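Local coordinates for hypothetical protein TM1380 (Thermotoga maritima, PDB 1Z85), which probably methylates the N3 position of a specific uridine in 16S ribosomal RNA, using S-adenosyl-L-methionine as methyl donor, at residues 28-36 with 133-141; 156-166 with 196-207. All coordinates share one frame; numbering follows the deposited sequence.

Interaction 1. Residues 28-36 with 133-141; sequences FDEREAHHM and IVVREAAKQ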
loop_
_atom_site.group_PDB
_atom_site.type_symbol
_atom_site.label_atom_id
_atom_site.label_comp_id
_atom_site.label_asym_id
_atom_site.label_seq_id
_atom_site.Cartn_x
_atom_site.Cartn_y
_atom_site.Cartn_z
ATOM N N PHE B 28 -16.197 -0.958 -29.141
ATOM C CA PHE B 28 -16.216 -0.971 -27.688
ATOM C C PHE B 28 -17.437 -1.717 -27.173
ATOM O O PHE B 28 -18.531 -1.574 -27.739
ATOM C CB PHE B 28 -16.272 0.457 -27.161
ATOM C CG PHE B 28 -15.191 1.365 -27.703
ATOM C CD1 PHE B 28 -15.336 1.980 -28.933
ATOM C CD2 PHE B 28 -14.066 1.649 -26.946
ATOM C CE1 PHE B 28 -14.366 2.830 -29.401
ATOM C CE2 PHE B 28 -13.077 2.506 -27.414
ATOM C CZ PHE B 28 -13.231 3.102 -28.630
ATOM N N ASP B 29 -17.250 -2.489 -26.100
ATOM C CA ASP B 29 -18.335 -3.258 -25.493
ATOM C C ASP B 29 -19.246 -2.410 -24.588
ATOM O O ASP B 29 -19.088 -1.178 -24.492
ATOM C CB ASP B 29 -17.782 -4.495 -24.764
ATOM C CG ASP B 29 -16.965 -4.158 -23.512
ATOM O OD1 ASP B 29 -16.810 -2.970 -23.161
ATOM O OD2 ASP B 29 -16.489 -5.113 -22.862
ATOM N N GLU B 30 -20.219 -3.062 -23.949
ATOM C CA GLU B 30 -21.250 -2.326 -23.198
ATOM C C GLU B 30 -20.656 -1.569 -22.036
ATOM O O GLU B 30 -21.061 -0.460 -21.734
ATOM C CB GLU B 30 -22.325 -3.260 -22.666
ATOM C CG GLU B 30 -23.356 -2.544 -21.796
ATOM C CD GLU B 30 -24.606 -3.351 -21.568
ATOM O OE1 GLU B 30 -24.732 -4.471 -22.137
ATOM O OE2 GLU B 30 -25.467 -2.855 -20.804
ATOM N N ARG B 31 -19.689 -2.200 -21.386
ATOM C CA ARG B 31 -19.007 -1.626 -20.253
ATOM C C ARG B 31 -18.379 -0.296 -20.611
ATOM O O ARG B 31 -18.551 0.667 -19.880
ATOM C CB ARG B 31 -17.965 -2.616 -19.750
ATOM C CG ARG B 31 -16.943 -2.033 -18.804
ATOM C CD ARG B 31 -16.153 -3.141 -18.150
ATOM N NE ARG B 31 -17.025 -3.842 -17.239
ATOM C CZ ARG B 31 -17.130 -3.601 -15.932
ATOM N NH1 ARG B 31 -16.369 -2.690 -15.310
ATOM N NH2 ARG B 31 -17.986 -4.327 -15.229
ATOM N N GLU B 32 -17.679 -0.233 -21.743
ATOM C CA GLU B 32 -17.031 1.021 -22.168
ATOM C C GLU B 32 -18.039 2.081 -22.556
ATOM O O GLU B 32 -17.843 3.249 -22.226
ATOM C CB GLU B 32 -16.072 0.837 -23.356
ATOM C CG GLU B 32 -14.823 0.047 -23.084
ATOM C CD GLU B 32 -14.004 0.557 -21.888
ATOM O OE1 GLU B 32 -13.346 1.623 -22.006
ATOM O OE2 GLU B 32 -14.025 -0.131 -20.839
ATOM N N ALA B 33 -19.093 1.699 -23.269
ATOM C CA ALA B 33 -20.096 2.681 -23.671
ATOM C C ALA B 33 -20.731 3.371 -22.463
ATOM O O ALA B 33 -21.060 4.557 -22.540
ATOM C CB ALA B 33 -21.170 2.049 -24.552
ATOM N N HIS B 34 -20.935 2.639 -21.371
ATOM C CA HIS B 34 -21.452 3.240 -20.144
ATOM C C HIS B 34 -20.471 4.250 -19.565
ATOM O O HIS B 34 -20.881 5.275 -19.048
ATOM C CB HIS B 34 -21.765 2.176 -19.083
ATOM C CG HIS B 34 -22.286 2.745 -17.793
ATOM N ND1 HIS B 34 -21.534 2.781 -16.635
ATOM C CD2 HIS B 34 -23.470 3.329 -17.490
ATOM C CE1 HIS B 34 -22.239 3.344 -15.670
ATOM N NE2 HIS B 34 -23.416 3.683 -16.162
ATOM N N HIS B 35 -19.178 3.954 -19.664
ATOM C CA HIS B 35 -18.116 4.797 -19.095
ATOM C C HIS B 35 -18.022 6.069 -19.904
ATOM O O HIS B 35 -17.738 7.121 -19.362
ATOM C CB HIS B 35 -16.784 3.987 -19.003
ATOM C CG HIS B 35 -15.534 4.799 -18.769
ATOM N ND1 HIS B 35 -14.290 4.372 -19.202
ATOM C CD2 HIS B 35 -15.323 5.987 -18.146
ATOM C CE1 HIS B 35 -13.374 5.266 -18.869
ATOM N NE2 HIS B 35 -13.975 6.256 -18.229
HETATM N N MSE B 36 -18.315 5.977 -21.194
HETATM C CA MSE B 36 -18.312 7.154 -22.076
HETATM C C MSE B 36 -19.517 8.064 -21.816
HETATM O O MSE B 36 -19.372 9.273 -21.790
HETATM C CB MSE B 36 -18.300 6.728 -23.542
HETATM C CG MSE B 36 -17.012 6.028 -23.980
HETATM SE SE MSE B 36 -17.037 5.394 -25.875
HETATM C CE MSE B 36 -15.067 4.863 -26.084
ATOM N N ILE B 133 -11.572 -8.030 -16.416
ATOM C CA ILE B 133 -12.155 -6.700 -16.196
ATOM C C ILE B 133 -11.376 -5.876 -15.153
ATOM O O ILE B 133 -11.255 -4.651 -15.273
ATOM C CB ILE B 133 -13.648 -6.816 -15.812
ATOM C CG1 ILE B 133 -14.436 -7.320 -17.032
ATOM C CG2 ILE B 133 -14.240 -5.460 -15.342
ATOM C CD1 ILE B 133 -15.809 -7.772 -16.682
ATOM N N VAL B 134 -10.871 -6.527 -14.109
ATOM C CA VAL B 134 -10.171 -5.808 -13.045
ATOM C C VAL B 134 -8.878 -5.291 -13.656
ATOM O O VAL B 134 -8.493 -4.151 -13.430
ATOM C CB VAL B 134 -9.823 -6.736 -11.817
ATOM C CG1 VAL B 134 -8.979 -5.979 -10.800
ATOM C CG2 VAL B 134 -11.059 -7.248 -11.116
ATOM N N VAL B 135 -8.192 -6.149 -14.408
ATOM C CA VAL B 135 -6.997 -5.737 -15.170
ATOM C C VAL B 135 -7.260 -4.574 -16.142
ATOM O O VAL B 135 -6.549 -3.568 -16.171
ATOM C CB VAL B 135 -6.441 -6.942 -15.972
ATOM C CG1 VAL B 135 -5.452 -6.470 -17.030
ATOM C CG2 VAL B 135 -5.828 -7.952 -15.001
ATOM N N ARG B 136 -8.298 -4.709 -16.934
ATOM C CA ARG B 136 -8.668 -3.647 -17.851
ATOM C C ARG B 136 -8.874 -2.333 -17.090
ATOM O O ARG B 136 -8.344 -1.319 -17.451
ATOM C CB ARG B 136 -9.939 -4.043 -18.588
ATOM C CG ARG B 136 -10.386 -3.021 -19.587
ATOM C CD ARG B 136 -11.888 -2.905 -19.655
ATOM N NE ARG B 136 -12.439 -4.113 -20.235
ATOM C CZ ARG B 136 -13.546 -4.179 -20.967
ATOM N NH1 ARG B 136 -14.280 -3.094 -21.247
ATOM N NH2 ARG B 136 -13.910 -5.364 -21.437
ATOM N N GLU B 137 -9.694 -2.340 -16.053
ATOM C CA GLU B 137 -10.068 -1.075 -15.422
ATOM C C GLU B 137 -8.846 -0.458 -14.772
ATOM O O GLU B 137 -8.637 0.724 -14.891
ATOM C CB GLU B 137 -11.224 -1.249 -14.410
ATOM C CG GLU B 137 -12.604 -1.652 -15.067
ATOM C CD GLU B 137 -13.200 -0.601 -16.051
ATOM O OE1 GLU B 137 -12.602 0.470 -16.281
ATOM O OE2 GLU B 137 -14.282 -0.843 -16.609
ATOM N N ALA B 138 -8.021 -1.273 -14.126
ATOM C CA ALA B 138 -6.745 -0.789 -13.543
ATOM C C ALA B 138 -5.778 -0.220 -14.577
ATOM O O ALA B 138 -5.214 0.868 -14.400
ATOM C CB ALA B 138 -6.055 -1.905 -12.760
ATOM N N ALA B 139 -5.563 -0.949 -15.650
ATOM C CA ALA B 139 -4.712 -0.480 -16.734
ATOM C C ALA B 139 -5.214 0.832 -17.323
ATOM O O ALA B 139 -4.421 1.714 -17.606
ATOM C CB ALA B 139 -4.638 -1.574 -17.810
ATOM N N LYS B 140 -6.526 0.985 -17.519
ATOM C CA LYS B 140 -7.047 2.245 -18.095
ATOM C C LYS B 140 -6.701 3.388 -17.154
ATOM O O LYS B 140 -6.322 4.455 -17.601
ATOM C CB LYS B 140 -8.566 2.215 -18.343
ATOM C CG LYS B 140 -9.003 1.428 -19.571
ATOM C CD LYS B 140 -10.463 0.914 -19.438
ATOM C CE LYS B 140 -11.451 2.029 -19.034
ATOM N NZ LYS B 140 -12.872 1.566 -19.045
ATOM N N GLN B 141 -6.784 3.134 -15.849
ATOM C CA GLN B 141 -6.387 4.133 -14.867
ATOM C C GLN B 141 -4.862 4.429 -14.837
ATOM O O GLN B 141 -4.446 5.605 -14.721
ATOM C CB GLN B 141 -6.936 3.757 -13.492
ATOM C CG GLN B 141 -7.315 4.954 -12.615
#
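One face of the Arg136 guanidinium is lined by CD of Arg31, while its edge takes the carboxylate of Asp29 and OE2 of Glu32. The Arg31 guanidinium carries CG2 of Ile133 over the centre of one face, 3.5 Å from CZ, and meets Glu137 at its edge. The charged groups here belong to a salt-bridge network between the helix after the first strands of the PUA-like domain and helix 128-142 of the SPOUT domain. The axes of 30-36 and 133-141 are 12.9 Å apart, a gap that suits long charged side chains. Arg136 grips Asp29 end-on: NH1 reaches OD1, and NH2 reaches OD2 at 3.0 Å, the two planes only 24° apart. Asp29 is also the N-cap of its helix, its OD1 accepting from Glu32 N. An alanine in place of Arg136 would probably leave the Asp29 carboxylate without its interdomain mate and Glu32 OE2 with one donor fewer. Glu32 is buried; the bend at chi2 brings OE2 between Arg136 NH1 and Lys140 NZ, while OE1 accepts from Tyr18 N. The Arg31 bond to Glu137 is straight, NH1 to OE2 at 170°. Lys140 NZ bonds Glu137 OE1 and meets His35 ND1 at 3.1 Å, 32° out of the ring plane, which makes ND1 an acceptor. The shortest bond, 2.7 Å, runs from Lys140 NZ to the syn lone pair of Glu32 OE2.

Interaction 2. Residues 156-166 with 196-207; sequences LEFSGNVITLD and ERELLRSSTTIV
The methyl CG2 of Thr204 presses against Val162, coming within 3.5 Å of Val162 CG1, closer than carbons usually pack. Two small beta-branched residues fit this place because neither carries a long chain to be stowed. Beside them Thr164 offers its hydroxyl to the helix end: with OG1 anti to the carbonyl carbon (chi1 -61°), it donates to Thr204 OG1 at 2.6 Å. Thr204 OG1 in turn donates to Leu200 O, so the two hydroxyls form a chain of hydrogen bonds from strand to helix. CD1 of Leu200 fits between Thr164 CG2 and Leu156 CD1, while its other methyl, CD2, meets the edge of the Phe158 ring at CE2. Phe192 also touches both Leu200 and Thr164. Farther out, Leu199 brings CD1 to 4.1 Å from Leu156 CB.

Strand 205-206 pairs in parallel with 161-165 at the margin of the six-stranded sheet of the SPOUT, or alpha/beta knot, methyltransferase domain. Helix 194-201 leads into this edge strand, and its Leu200 packs against Thr164, on the face that also bears Ile206. Backbone bonds run from Thr205 N to Val162 O, from Thr164 N to Thr205 O and from Val207 N to Thr164 O. On the face of Ile163 and Thr205, Val207 CG1 lies 4.1 Å from Ile163 CG2. A water bridges Val162 N and Ser203 O just before the paired residues begin.

At the far end CB of Asp166 rests on Ile206 CG2, 3.7 Å away. Its side chain crosses that of Arg197 at about a right angle, and the carboxylate and guanidinium planes, 50° apart, meet in a salt bridge. Arg197 NH1 reaches Asp166 OD2 at 3.0 Å from above the carboxylate plane, and NH2 adds only weak bonds to both oxygens.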
loop_
_atom_site.group_PDB
_atom_site.type_symbol
_atom_site.label_atom_id
_atom_site.label_comp_id
_atom_site.label_asym_id
_atom_site.label_seq_id
_atom_site.Cartn_x
_atom_site.Cartn_y
_atom_site.Cartn_z
ATOM N N LEU B 156 2.435 -25.850 -8.304
ATOM C CA LEU B 156 3.519 -24.990 -7.883
ATOM C C LEU B 156 4.853 -25.562 -8.381
ATOM O O LEU B 156 5.725 -25.975 -7.596
ATOM C CB LEU B 156 3.534 -24.827 -6.376
ATOM C CG LEU B 156 2.343 -24.081 -5.788
ATOM C CD1 LEU B 156 2.444 -24.217 -4.257
ATOM C CD2 LEU B 156 2.266 -22.617 -6.221
ATOM N N GLU B 157 4.997 -25.546 -9.698
ATOM C CA GLU B 157 6.187 -25.971 -10.373
ATOM C C GLU B 157 6.611 -24.844 -11.305
ATOM O O GLU B 157 5.794 -24.237 -11.979
ATOM C CB GLU B 157 5.902 -27.245 -11.119
ATOM C CG GLU B 157 5.802 -28.459 -10.196
ATOM C CD GLU B 157 5.347 -29.715 -10.909
ATOM O OE1 GLU B 157 5.087 -29.646 -12.129
ATOM O OE2 GLU B 157 5.229 -30.768 -10.246
ATOM N N PHE B 158 7.892 -24.524 -11.302
ATOM C CA PHE B 158 8.383 -23.352 -12.003
ATOM C C PHE B 158 9.760 -23.603 -12.563
ATOM O O PHE B 158 10.431 -24.577 -12.204
ATOM C CB PHE B 158 8.515 -22.131 -11.066
ATOM C CG PHE B 158 7.349 -21.914 -10.182
ATOM C CD1 PHE B 158 6.190 -21.371 -10.680
ATOM C CD2 PHE B 158 7.410 -22.234 -8.838
ATOM C CE1 PHE B 158 5.088 -21.173 -9.862
ATOM C CE2 PHE B 158 6.300 -22.019 -8.012
ATOM C CZ PHE B 158 5.141 -21.483 -8.548
ATOM N N SER B 159 10.168 -22.686 -13.426
ATOM C CA SER B 159 11.557 -22.556 -13.779
ATOM C C SER B 159 12.081 -21.143 -13.440
ATOM O O SER B 159 11.328 -20.152 -13.313
ATOM C CB SER B 159 11.772 -22.908 -15.254
ATOM O OG SER B 159 11.444 -21.803 -16.077
ATOM N N GLY B 160 13.378 -21.084 -13.241
ATOM C CA GLY B 160 14.041 -19.841 -12.969
ATOM C C GLY B 160 13.968 -19.445 -11.510
ATOM O O GLY B 160 13.663 -20.241 -10.626
ATOM N N ASN B 161 14.265 -18.181 -11.292
ATOM C CA ASN B 161 14.309 -17.580 -9.976
ATOM C C ASN B 161 12.887 -17.442 -9.456
ATOM O O ASN B 161 12.092 -16.789 -10.097
ATOM C CB ASN B 161 14.964 -16.195 -10.121
ATOM C CG ASN B 161 15.623 -15.720 -8.864
ATOM O OD1 ASN B 161 15.310 -16.179 -7.774
ATOM N ND2 ASN B 161 16.531 -14.783 -9.009
ATOM N N VAL B 162 12.565 -18.081 -8.333
ATOM C CA VAL B 162 11.286 -17.883 -7.667
ATOM C C VAL B 162 11.486 -17.365 -6.244
ATOM O O VAL B 162 12.372 -17.810 -5.515
ATOM C CB VAL B 162 10.461 -19.175 -7.622
ATOM C CG1 VAL B 162 9.012 -18.894 -7.214
ATOM C CG2 VAL B 162 10.509 -19.935 -8.995
ATOM N N ILE B 163 10.664 -16.384 -5.886
ATOM C CA ILE B 163 10.639 -15.775 -4.563
ATOM C C ILE B 163 9.244 -16.016 -3.971
ATOM O O ILE B 163 8.241 -15.689 -4.616
ATOM C CB ILE B 163 10.807 -14.237 -4.645
ATOM C CG1 ILE B 163 11.998 -13.836 -5.497
ATOM C CG2 ILE B 163 10.949 -13.616 -3.230
ATOM C CD1 ILE B 163 13.274 -14.069 -4.834
ATOM N N THR B 164 9.177 -16.550 -2.757
ATOM C CA THR B 164 7.886 -16.803 -2.104
ATOM C C THR B 164 7.665 -15.796 -0.975
ATOM O O THR B 164 8.490 -15.678 -0.084
ATOM C CB THR B 164 7.816 -18.233 -1.557
ATOM O OG1 THR B 164 7.953 -19.150 -2.636
ATOM C CG2 THR B 164 6.472 -18.500 -0.865
ATOM N N LEU B 165 6.569 -15.051 -1.066
ATOM C CA LEU B 165 6.068 -14.234 0.025
ATOM C C LEU B 165 5.153 -15.049 0.981
ATOM O O LEU B 165 3.951 -15.223 0.730
ATOM C CB LEU B 165 5.281 -13.032 -0.526
ATOM C CG LEU B 165 4.520 -12.154 0.490
ATOM C CD1 LEU B 165 5.424 -11.709 1.674
ATOM C CD2 LEU B 165 3.903 -10.954 -0.250
ATOM N N ASP B 166 5.740 -15.515 2.070
ATOM C CA ASP B 166 5.026 -16.143 3.172
ATOM C C ASP B 166 4.459 -15.014 4.039
ATOM O O ASP B 166 5.203 -14.238 4.662
ATOM C CB ASP B 166 6.006 -17.005 3.994
ATOM C CG ASP B 166 5.322 -17.802 5.106
ATOM O OD1 ASP B 166 4.072 -17.832 5.180
ATOM O OD2 ASP B 166 6.044 -18.401 5.924
ATOM N N GLU B 196 2.765 -27.847 0.626
ATOM C CA GLU B 196 3.104 -26.655 -0.155
ATOM C C GLU B 196 4.431 -26.060 0.311
ATOM O O GLU B 196 5.251 -25.621 -0.486
ATOM C CB GLU B 196 1.977 -25.600 -0.068
ATOM C CG GLU B 196 0.661 -26.046 -0.755
ATOM C CD GLU B 196 -0.535 -25.165 -0.489
ATOM O OE1 GLU B 196 -0.626 -24.600 0.619
ATOM O OE2 GLU B 196 -1.400 -25.073 -1.407
ATOM N N ARG B 197 4.630 -26.029 1.615
ATOM C CA ARG B 197 5.807 -25.396 2.182
ATOM C C ARG B 197 7.054 -26.181 1.817
ATOM O O ARG B 197 8.048 -25.602 1.437
ATOM C CB ARG B 197 5.659 -25.310 3.683
ATOM C CG ARG B 197 6.503 -24.237 4.311
ATOM C CD ARG B 197 6.205 -24.120 5.829
ATOM N NE ARG B 197 5.084 -23.216 6.057
ATOM C CZ ARG B 197 5.173 -21.904 5.919
ATOM N NH1 ARG B 197 6.326 -21.353 5.548
ATOM N NH2 ARG B 197 4.108 -21.138 6.124
ATOM N N GLU B 198 7.001 -27.501 1.913
ATOM C CA GLU B 198 8.128 -28.334 1.507
ATOM C C GLU B 198 8.444 -28.104 0.052
ATOM O O GLU B 198 9.589 -27.939 -0.303
ATOM C CB GLU B 198 7.862 -29.837 1.747
ATOM N N LEU B 199 7.423 -28.074 -0.779
ATOM C CA LEU B 199 7.575 -27.844 -2.200
ATOM C C LEU B 199 8.229 -26.509 -2.522
ATOM O O LEU B 199 9.033 -26.414 -3.450
ATOM C CB LEU B 199 6.201 -27.859 -2.867
ATOM C CG LEU B 199 6.074 -28.570 -4.209
ATOM C CD1 LEU B 199 4.628 -28.412 -4.768
ATOM C CD2 LEU B 199 7.130 -28.050 -5.191
ATOM N N LEU B 200 7.858 -25.472 -1.775
ATOM C CA LEU B 200 8.356 -24.106 -1.999
ATOM C C LEU B 200 9.679 -23.771 -1.320
ATOM O O LEU B 200 10.393 -22.877 -1.782
ATOM C CB LEU B 200 7.326 -23.097 -1.533
ATOM C CG LEU B 200 6.068 -23.058 -2.385
ATOM C CD1 LEU B 200 5.031 -22.307 -1.618
ATOM C CD2 LEU B 200 6.346 -22.439 -3.767
ATOM N N ARG B 201 10.002 -24.453 -0.216
ATOM C CA ARG B 201 11.304 -24.264 0.445
ATOM C C ARG B 201 12.389 -24.819 -0.472
ATOM O O ARG B 201 13.403 -24.159 -0.756
ATOM C CB ARG B 201 11.361 -24.995 1.794
ATOM C CG ARG B 201 10.463 -24.394 2.886
ATOM N N SER B 202 12.134 -26.036 -0.937
ATOM C CA SER B 202 13.007 -26.747 -1.831
ATOM C C SER B 202 13.193 -26.142 -3.216
ATOM O O SER B 202 14.128 -26.512 -3.908
ATOM C CB SER B 202 12.490 -28.192 -2.006
ATOM O OG SER B 202 11.519 -28.248 -3.037
ATOM N N SER B 203 12.303 -25.270 -3.661
ATOM C CA SER B 203 12.364 -24.782 -5.049
ATOM C C SER B 203 12.477 -23.257 -5.202
ATOM O O SER B 203 12.763 -22.751 -6.303
ATOM C CB SER B 203 11.120 -25.260 -5.804
ATOM O OG SER B 203 9.969 -24.515 -5.412
ATOM N N THR B 204 12.228 -22.530 -4.112
ATOM C CA THR B 204 12.137 -21.075 -4.158
ATOM C C THR B 204 12.841 -20.505 -2.966
ATOM O O THR B 204 13.319 -21.258 -2.101
ATOM C CB THR B 204 10.663 -20.556 -4.147
ATOM O OG1 THR B 204 10.171 -20.451 -2.807
ATOM C CG2 THR B 204 9.718 -21.469 -4.964
ATOM N N THR B 205 12.875 -19.172 -2.933
ATOM C CA THR B 205 13.502 -18.393 -1.866
ATOM C C THR B 205 12.407 -17.680 -1.050
ATOM O O THR B 205 11.638 -16.893 -1.606
ATOM C CB THR B 205 14.466 -17.343 -2.485
ATOM O OG1 THR B 205 15.555 -18.022 -3.120
ATOM C CG2 THR B 205 14.992 -16.324 -1.428
ATOM N N ILE B 206 12.344 -17.920 0.264
ATOM C CA ILE B 206 11.198 -17.421 1.064
ATOM C C ILE B 206 11.460 -16.117 1.903
ATOM O O ILE B 206 12.492 -15.961 2.559
ATOM C CB ILE B 206 10.547 -18.576 1.898
ATOM C CG1 ILE B 206 10.474 -19.877 1.046
ATOM C CG2 ILE B 206 9.150 -18.146 2.405
ATOM C CD1 ILE B 206 9.502 -20.991 1.545
ATOM N N VAL B 207 10.483 -15.201 1.856
ATOM C CA VAL B 207 10.565 -13.876 2.485
ATOM C C VAL B 207 9.206 -13.425 3.116
ATOM O O VAL B 207 8.170 -14.117 3.038
ATOM C CB VAL B 207 11.081 -12.783 1.451
ATOM C CG1 VAL B 207 12.287 -13.300 0.623
ATOM C CG2 VAL B 207 9.955 -12.298 0.524
HETATM O O HOH W 1 14.286 -20.505 -7.457
#

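Interactions 1 and 2 lie on opposite sides of the chain's centre, their own centres 35 Å apart and their nearest atoms about 17 Å apart. Interaction 1 ties the PUA-like domain to the methyltransferase domain through charged side chains, whereas interaction 2, wholly within the latter, joins residues 156-166 to the edge strand 205-206 and the helix before it. The parallel sheet stands between them: helix 128-142 leads to strand 149-152 at one margin, and strand 205-206 forms the other. As in other SPOUT methyltransferases, the cofactor probably binds at the knotted C-terminal part of the domain, to which strand 205-206 and the unmodelled residues 208-212 probably belong; interaction 1 lies at the domain junction instead.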